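Long-range contacts in transcriptional regulator, TetR family (Cytophaga hutchinsonii, PDB 3EUP), which probably binds operator DNA as a TetR-family dimer and represses transcription until a small ligand, not identified here, releases it: residues A[167-172]-A[187-192]; A[87-92]-A[191-196]. One frame throughout, in Å; residues are numbered along the deposited sequence.

Interaction 1 of 2, residues A[167-172]-A[187-192]; sequences ALVEGA and YVFESL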
ATOM      1  N   ALA A 167      -3.260   7.107   6.275  1.00 19.65           N
ATOM      2  CA  ALA A 167      -3.934   5.915   5.828  1.00 19.55           C
ATOM      3  C   ALA A 167      -4.820   6.204   4.650  1.00 20.13           C
ATOM      4  O   ALA A 167      -4.861   5.438   3.685  1.00 20.83           O
ATOM      5  CB  ALA A 167      -4.747   5.276   6.979  1.00 19.36           C
ATOM      6  N   LEU A 168      -5.578   7.282   4.738  1.00 21.29           N
ATOM      7  CA  LEU A 168      -6.494   7.605   3.680  1.00 21.37           C
ATOM      8  C   LEU A 168      -5.796   7.954   2.366  1.00 20.76           C
ATOM      9  O   LEU A 168      -6.279   7.561   1.303  1.00 20.12           O
ATOM     10  CB  LEU A 168      -7.426   8.727   4.098  1.00 21.30           C
ATOM     11  CG  LEU A 168      -8.576   8.362   5.040  1.00 23.57           C
ATOM     12  CD1 LEU A 168      -9.271   9.681   5.528  1.00 19.76           C
ATOM     13  CD2 LEU A 168      -9.538   7.408   4.347  1.00 20.68           C
ATOM     14  N   VAL A 169      -4.678   8.680   2.426  1.00 20.88           N
ATOM     15  CA  VAL A 169      -3.962   9.049   1.240  1.00 20.68           C
ATOM     16  C   VAL A 169      -3.323   7.805   0.585  1.00 21.69           C
ATOM     17  O   VAL A 169      -3.518   7.555  -0.595  1.00 20.52           O
ATOM     18  CB  VAL A 169      -2.915  10.141   1.525  1.00 21.70           C
ATOM     19  CG1 VAL A 169      -1.999  10.365   0.301  1.00 18.95           C
ATOM     20  CG2 VAL A 169      -3.641  11.456   1.917  1.00 19.38           C
ATOM     21  N   GLU A 170      -2.624   7.000   1.385  1.00 21.39           N
ATOM     22  CA  GLU A 170      -1.963   5.830   0.879  1.00 20.87           C
ATOM     23  C   GLU A 170      -2.963   4.781   0.383  1.00 21.11           C
ATOM     24  O   GLU A 170      -2.707   4.140  -0.606  1.00 21.57           O
ATOM     25  CB  GLU A 170      -1.008   5.274   1.926  1.00 21.47           C
ATOM     26  CG  GLU A 170       0.075   6.282   2.320  1.00 22.81           C
ATOM     27  CD  GLU A 170       0.899   6.758   1.132  1.00 27.96           C
ATOM     28  OE1 GLU A 170       1.815   6.007   0.681  1.00 29.16           O
ATOM     29  OE2 GLU A 170       0.655   7.903   0.682  1.00 27.92           O
ATOM     30  N   GLY A 171      -4.097   4.652   1.072  1.00 21.25           N
ATOM     31  CA  GLY A 171      -5.185   3.771   0.676  1.00 20.95           C
ATOM     32  C   GLY A 171      -5.851   4.218  -0.614  1.00 21.03           C
ATOM     33  O   GLY A 171      -6.198   3.369  -1.442  1.00 19.97           O
ATOM     34  N   ALA A 172      -5.992   5.538  -0.802  1.00 20.08           N
ATOM     35  CA  ALA A 172      -6.519   6.102  -2.043  1.00 20.29           C
ATOM     36  C   ALA A 172      -5.604   5.726  -3.190  1.00 20.13           C
ATOM     37  O   ALA A 172      -6.076   5.244  -4.196  1.00 21.63           O
ATOM     38  CB  ALA A 172      -6.720   7.682  -1.941  1.00 18.82           C
ATOM     39  N   TYR A 187     -13.342   8.971  -4.209  1.00 21.23           N
ATOM     40  CA  TYR A 187     -14.196   8.776  -3.018  1.00 21.97           C
ATOM     41  C   TYR A 187     -13.390   8.826  -1.709  1.00 21.07           C
ATOM     42  O   TYR A 187     -13.846   9.394  -0.715  1.00 21.56           O
ATOM     43  CB  TYR A 187     -14.982   7.465  -3.050  1.00 22.00           C
ATOM     44  CG  TYR A 187     -16.051   7.409  -4.090  1.00 22.83           C
ATOM     45  CD1 TYR A 187     -17.211   8.200  -3.997  1.00 22.69           C
ATOM     46  CD2 TYR A 187     -15.937   6.546  -5.162  1.00 25.01           C
ATOM     47  CE1 TYR A 187     -18.202   8.120  -4.959  1.00 25.11           C
ATOM     48  CE2 TYR A 187     -16.920   6.462  -6.122  1.00 26.99           C
ATOM     49  CZ  TYR A 187     -18.045   7.262  -6.020  1.00 27.88           C
ATOM     50  OH  TYR A 187     -19.010   7.167  -6.983  1.00 33.73           O
ATOM     51  N   VAL A 188     -12.159   8.341  -1.740  1.00 20.33           N
ATOM     52  CA  VAL A 188     -11.325   8.344  -0.523  1.00 20.09           C
ATOM     53  C   VAL A 188     -10.816   9.760  -0.200  1.00 20.89           C
ATOM     54  O   VAL A 188     -10.745  10.192   0.984  1.00 20.78           O
ATOM     55  CB  VAL A 188     -10.184   7.333  -0.667  1.00 19.87           C
ATOM     56  CG1 VAL A 188      -9.328   7.239   0.649  1.00 19.52           C
ATOM     57  CG2 VAL A 188     -10.774   5.961  -1.088  1.00 18.84           C
ATOM     58  N   PHE A 189     -10.430  10.492  -1.238  1.00 20.95           N
ATOM     59  CA  PHE A 189     -10.014  11.875  -1.041  1.00 21.24           C
ATOM     60  C   PHE A 189     -11.177  12.695  -0.505  1.00 22.10           C
ATOM     61  O   PHE A 189     -10.975  13.644   0.286  1.00 22.96           O
ATOM     62  CB  PHE A 189      -9.449  12.451  -2.359  1.00 20.99           C
ATOM     63  CG  PHE A 189      -8.075  11.943  -2.668  1.00 22.34           C
ATOM     64  CD1 PHE A 189      -7.023  12.262  -1.818  1.00 22.05           C
ATOM     65  CD2 PHE A 189      -7.813  11.146  -3.753  1.00 19.78           C
ATOM     66  CE1 PHE A 189      -5.748  11.779  -2.043  1.00 21.20           C
ATOM     67  CE2 PHE A 189      -6.538  10.686  -3.997  1.00 22.66           C
ATOM     68  CZ  PHE A 189      -5.483  11.017  -3.116  1.00 22.77           C
ATOM     69  N   GLU A 190     -12.386  12.343  -0.931  1.00 21.59           N
ATOM     70  CA  GLU A 190     -13.584  12.977  -0.400  1.00 23.54           C
ATOM     71  C   GLU A 190     -13.717  12.700   1.122  1.00 23.32           C
ATOM     72  O   GLU A 190     -14.035  13.606   1.918  1.00 23.27           O
ATOM     73  CB  GLU A 190     -14.820  12.482  -1.173  1.00 23.90           C
ATOM     74  CG  GLU A 190     -15.936  13.418  -1.179  1.00 28.57           C
ATOM     75  CD  GLU A 190     -17.245  12.779  -1.687  1.00 34.49           C
ATOM     76  OE1 GLU A 190     -17.185  11.888  -2.598  1.00 33.88           O
ATOM     77  OE2 GLU A 190     -18.318  13.152  -1.122  1.00 34.29           O
ATOM     78  N   SER A 191     -13.463  11.467   1.538  1.00 22.37           N
ATOM     79  CA  SER A 191     -13.447  11.177   2.957  1.00 22.55           C
ATOM     80  C   SER A 191     -12.284  11.860   3.673  1.00 22.07           C
ATOM     81  O   SER A 191     -12.415  12.150   4.808  1.00 22.53           O
ATOM     82  CB  SER A 191     -13.430   9.658   3.226  1.00 23.27           C
ATOM     83  OG  SER A 191     -14.690   9.068   2.887  1.00 23.32           O
ATOM     84  N   LEU A 192     -11.137  12.079   3.047  1.00 22.16           N
ATOM     85  CA  LEU A 192     -10.110  12.883   3.701  1.00 22.69           C
ATOM     86  C   LEU A 192     -10.656  14.285   4.029  1.00 23.62           C
ATOM     87  O   LEU A 192     -10.472  14.789   5.134  1.00 22.54           O
ATOM     88  CB  LEU A 192      -8.890  13.014   2.821  1.00 23.35           C
ATOM     89  CG  LEU A 192      -7.678  13.767   3.345  1.00 23.12           C
ATOM     90  CD1 LEU A 192      -7.056  13.082   4.603  1.00 24.35           C
ATOM     91  CD2 LEU A 192      -6.672  13.814   2.219  1.00 22.13           C
TER

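Interaction 2 of 2, residues A[87-92]-A[191-196]; sequences MLLVYS and SLEDLI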
ATOM      1  N   MET A  87      -3.819  23.248   3.765  1.00 25.28           N
ATOM      2  CA  MET A  87      -2.547  22.565   3.837  1.00 25.50           C
ATOM      3  C   MET A  87      -2.725  21.062   4.078  1.00 25.14           C
ATOM      4  O   MET A  87      -1.938  20.288   3.561  1.00 25.74           O
ATOM      5  CB  MET A  87      -1.637  23.144   4.929  1.00 25.53           C
ATOM      6  CG  MET A  87      -1.326  24.639   4.813  1.00 25.26           C
ATOM      7  SD  MET A  87      -0.319  25.247   6.200  1.00 25.53           S
ATOM      8  CE  MET A  87      -0.992  24.360   7.555  1.00 32.85           C
ATOM      9  N   LEU A  88      -3.759  20.671   4.835  1.00 24.61           N
ATOM     10  CA  LEU A  88      -4.067  19.271   5.100  1.00 24.85           C
ATOM     11  C   LEU A  88      -4.739  18.540   3.894  1.00 24.80           C
ATOM     12  O   LEU A  88      -4.799  17.292   3.859  1.00 24.33           O
ATOM     13  CB  LEU A  88      -4.936  19.150   6.376  1.00 24.39           C
ATOM     14  CG  LEU A  88      -4.321  19.624   7.698  1.00 24.36           C
ATOM     15  CD1 LEU A  88      -5.356  19.537   8.823  1.00 21.94           C
ATOM     16  CD2 LEU A  88      -3.048  18.818   8.065  1.00 22.63           C
ATOM     17  N   LEU A  89      -5.214  19.309   2.910  1.00 23.96           N
ATOM     18  CA  LEU A  89      -5.941  18.760   1.783  1.00 23.51           C
ATOM     19  C   LEU A  89      -5.269  18.962   0.434  1.00 23.80           C
ATOM     20  O   LEU A  89      -5.916  18.839  -0.571  1.00 24.81           O
ATOM     21  CB  LEU A  89      -7.364  19.306   1.765  1.00 23.79           C
ATOM     22  CG  LEU A  89      -8.118  19.018   3.054  1.00 23.37           C
ATOM     23  CD1 LEU A  89      -9.497  19.708   3.067  1.00 24.04           C
ATOM     24  CD2 LEU A  89      -8.215  17.519   3.226  1.00 26.48           C
ATOM     25  N   VAL A  90      -3.960  19.176   0.396  1.00 24.16           N
ATOM     26  CA  VAL A  90      -3.248  19.278  -0.882  1.00 24.35           C
ATOM     27  C   VAL A  90      -3.016  17.898  -1.584  1.00 24.70           C
ATOM     28  O   VAL A  90      -2.537  17.855  -2.716  1.00 24.72           O
ATOM     29  CB  VAL A  90      -1.890  19.940  -0.665  1.00 24.49           C
ATOM     30  CG1 VAL A  90      -2.052  21.396  -0.110  1.00 24.59           C
ATOM     31  CG2 VAL A  90      -1.045  19.070   0.289  1.00 25.09           C
ATOM     32  N   TYR A  91      -3.354  16.787  -0.920  1.00 24.14           N
ATOM     33  CA  TYR A  91      -2.996  15.436  -1.394  1.00 23.08           C
ATOM     34  C   TYR A  91      -3.654  15.064  -2.719  1.00 22.72           C
ATOM     35  O   TYR A  91      -2.996  14.627  -3.645  1.00 21.85           O
ATOM     36  CB  TYR A  91      -3.246  14.395  -0.267  1.00 22.81           C
ATOM     37  CG  TYR A  91      -2.356  14.734   0.919  1.00 23.53           C
ATOM     38  CD1 TYR A  91      -1.008  14.422   0.902  1.00 21.09           C
ATOM     39  CD2 TYR A  91      -2.843  15.499   1.992  1.00 22.72           C
ATOM     40  CE1 TYR A  91      -0.192  14.789   1.937  1.00 22.65           C
ATOM     41  CE2 TYR A  91      -2.023  15.883   3.023  1.00 22.33           C
ATOM     42  CZ  TYR A  91      -0.703  15.525   2.995  1.00 22.90           C
ATOM     43  OH  TYR A  91       0.129  15.916   4.002  1.00 23.64           O
ATOM     44  N   SER A  92      -4.944  15.286  -2.841  1.00 23.03           N
ATOM     45  CA  SER A  92      -5.606  14.987  -4.093  1.00 23.75           C
ATOM     46  C   SER A  92      -4.983  15.698  -5.312  1.00 23.98           C
ATOM     47  O   SER A  92      -4.816  15.098  -6.382  1.00 24.45           O
ATOM     48  CB  SER A  92      -7.079  15.348  -4.047  1.00 23.38           C
ATOM     49  OG  SER A  92      -7.621  14.973  -5.280  1.00 23.61           O
ATOM     50  N   SER A 191     -13.463  11.467   1.538  1.00 22.37           N
ATOM     51  CA  SER A 191     -13.447  11.177   2.957  1.00 22.55           C
ATOM     52  C   SER A 191     -12.284  11.860   3.673  1.00 22.07           C
ATOM     53  O   SER A 191     -12.415  12.150   4.808  1.00 22.53           O
ATOM     54  CB  SER A 191     -13.430   9.658   3.226  1.00 23.27           C
ATOM     55  OG  SER A 191     -14.690   9.068   2.887  1.00 23.32           O
ATOM     56  N   LEU A 192     -11.137  12.079   3.047  1.00 22.16           N
ATOM     57  CA  LEU A 192     -10.110  12.883   3.701  1.00 22.69           C
ATOM     58  C   LEU A 192     -10.656  14.285   4.029  1.00 23.62           C
ATOM     59  O   LEU A 192     -10.472  14.789   5.134  1.00 22.54           O
ATOM     60  CB  LEU A 192      -8.890  13.014   2.821  1.00 23.35           C
ATOM     61  CG  LEU A 192      -7.678  13.767   3.345  1.00 23.12           C
ATOM     62  CD1 LEU A 192      -7.056  13.082   4.603  1.00 24.35           C
ATOM     63  CD2 LEU A 192      -6.672  13.814   2.219  1.00 22.13           C
ATOM     64  N   GLU A 193     -11.319  14.916   3.072  1.00 24.20           N
ATOM     65  CA  GLU A 193     -11.978  16.194   3.347  1.00 26.61           C
ATOM     66  C   GLU A 193     -12.974  16.120   4.506  1.00 25.60           C
ATOM     67  O   GLU A 193     -13.005  16.999   5.361  1.00 25.03           O
ATOM     68  CB  GLU A 193     -12.735  16.686   2.113  1.00 28.03           C
ATOM     69  CG  GLU A 193     -11.870  17.305   1.071  1.00 34.27           C
ATOM     70  CD  GLU A 193     -12.540  18.511   0.392  1.00 41.42           C
ATOM     71  OE1 GLU A 193     -13.781  18.643   0.494  1.00 46.33           O
ATOM     72  OE2 GLU A 193     -11.816  19.327  -0.237  1.00 46.08           O
ATOM     73  N   ASP A 194     -13.818  15.097   4.518  1.00 26.12           N
ATOM     74  CA  ASP A 194     -14.764  14.909   5.631  1.00 26.80           C
ATOM     75  C   ASP A 194     -14.033  14.782   7.001  1.00 26.85           C
ATOM     76  O   ASP A 194     -14.491  15.320   8.006  1.00 26.41           O
ATOM     77  CB  ASP A 194     -15.643  13.672   5.404  1.00 27.37           C
ATOM     78  CG  ASP A 194     -16.458  13.758   4.110  1.00 30.30           C
ATOM     79  OD1 ASP A 194     -16.738  14.892   3.660  1.00 30.29           O
ATOM     80  OD2 ASP A 194     -16.830  12.706   3.535  1.00 30.38           O
ATOM     81  N   LEU A 195     -12.910  14.075   7.045  1.00 25.31           N
ATOM     82  CA  LEU A 195     -12.185  13.928   8.302  1.00 25.65           C
ATOM     83  C   LEU A 195     -11.795  15.296   8.852  1.00 26.00           C
ATOM     84  O   LEU A 195     -12.001  15.589  10.020  1.00 24.51           O
ATOM     85  CB  LEU A 195     -10.928  13.046   8.111  1.00 24.86           C
ATOM     86  CG  LEU A 195     -10.051  12.678   9.299  1.00 23.47           C
ATOM     87  CD1 LEU A 195     -10.825  11.761  10.287  1.00 27.13           C
ATOM     88  CD2 LEU A 195      -8.790  11.992   8.827  1.00 24.75           C
ATOM     89  N   ILE A 196     -11.236  16.137   7.996  1.00 26.86           N
ATOM     90  CA  ILE A 196     -10.735  17.438   8.448  1.00 27.47           C
ATOM     91  C   ILE A 196     -11.882  18.424   8.765  1.00 27.91           C
ATOM     92  O   ILE A 196     -11.844  19.133   9.814  1.00 27.34           O
ATOM     93  CB  ILE A 196      -9.689  17.978   7.469  1.00 27.41           C
ATOM     94  CG1 ILE A 196      -8.496  17.028   7.507  1.00 29.83           C
ATOM     95  CG2 ILE A 196      -9.272  19.412   7.882  1.00 28.30           C
ATOM     96  CD1 ILE A 196      -7.709  17.054   6.295  1.00 34.10           C
TER

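Interaction 1 of 2, residues A[167-172]-A[187-192]
L168 and A172 of helix 158-179 pack on V188 and L192 of helix 182-197; the two helices form an antiparallel hairpin at the C-terminal end of the TetR-family C-terminal domain, probably the ligand-binding one. The axes of segments 167-172 and 187-192 come within 9.1 Å, their directions 171° apart. The two methyls of L168 divide the work. L168 CD2 meets V188 CG1 at 3.7 Å, while L168 CD1 reaches the opposing backbone, 3.8 Å from L192 CA. V188 turns CG1 anti to its backbone N (chi1 -176°). This methyl lies against A172 CB and also close to the backbone O of L168, which already accepts the helical bond from A172 N. V169 works from the flank, with V169 CG2 at 3.9 Å from L192 CD2. The contact is apolar and buried. In TetR regulators such a hairpin commonly builds the dimer interface, and here S191 OG hydrogen-bonds S164 OG of the second subunit, while V188 also packs on A167 of that subunit. On another flank the ring of F189 slips under A172, next to helix 91-96. A CH-pi contact results: A172 CB stands over the ring face, 3.9 Å from the F189 centroid and 23° off its normal.

Interaction 2 of 2, residues A[87-92]-A[191-196]
The turn between helices 84-88 and 91-96 of the C-terminal domain of this TetR-family protein packs here against the C-terminal part of helix 182-197. L88, L89 and Y91 supply one side, and L192, E193 and I196 the other. L89 lies in the turn itself and covers the most surface. Its CG is anti to the carbonyl carbon (chi1 -57°). The chain then runs extended to CD1 (chi2 174°), and CD2 branches off toward L192. The L89 and L192 side chains run past each other in opposite directions, with L89 CD2 3.8 Å from L192 CG. L89 CD1 meets the aliphatic part of E193, 3.9 Å from E193 CG, and these two side chains cross at about a right angle. E193 is at the exposed margin, and its chain bends at chi2. An alanine in place of L89 would probably open a gap beside L192 and leave the CG of E193 without its apolar cover.

I196 sits one turn after L192 and reaches L88 as well. I196 CG2 is 4.0 Å from L88 CD1; the placement of I196 CD1 is doubtful. Behind the turn, L88 packs on I142 and I143 of helix 122-148 and on M165 of helix 158-179. The L88 carbonyl O is buried and has no hydrogen-bond partner in the model. It lies at the edge of the Y91 ring, in its plane, while V90 CG2 covers one face of that ring. The hydroxyl of Y91 is hydrogen-bonded to W135 of helix 122-148, which should help hold the ring in place. The ring makes a looser contact across the interface: Y91 CD2 lies 4.2 Å from L192 CD2.

Both interactions use helix 182-197 and share L192, and their centres lie about 8 Å apart. All seven touching residues of interaction 1 are buried, against four of six in interaction 2. Interaction 1 joins two long neighbouring helices. Interaction 2 joins residues distant in sequence through a turn and reaches the surface at E193. Both are apolar, but interaction 1 adds a CH-pi contact, whereas interaction 2 uses the aliphatic part of an acidic side chain. They meet directly: V169 CG2 packs on Y91 CG at 3.7 Å. The second subunit borders both; beside interaction 2, D194, which takes no part in that contact, forms a salt bridge with K160 of the second subunit.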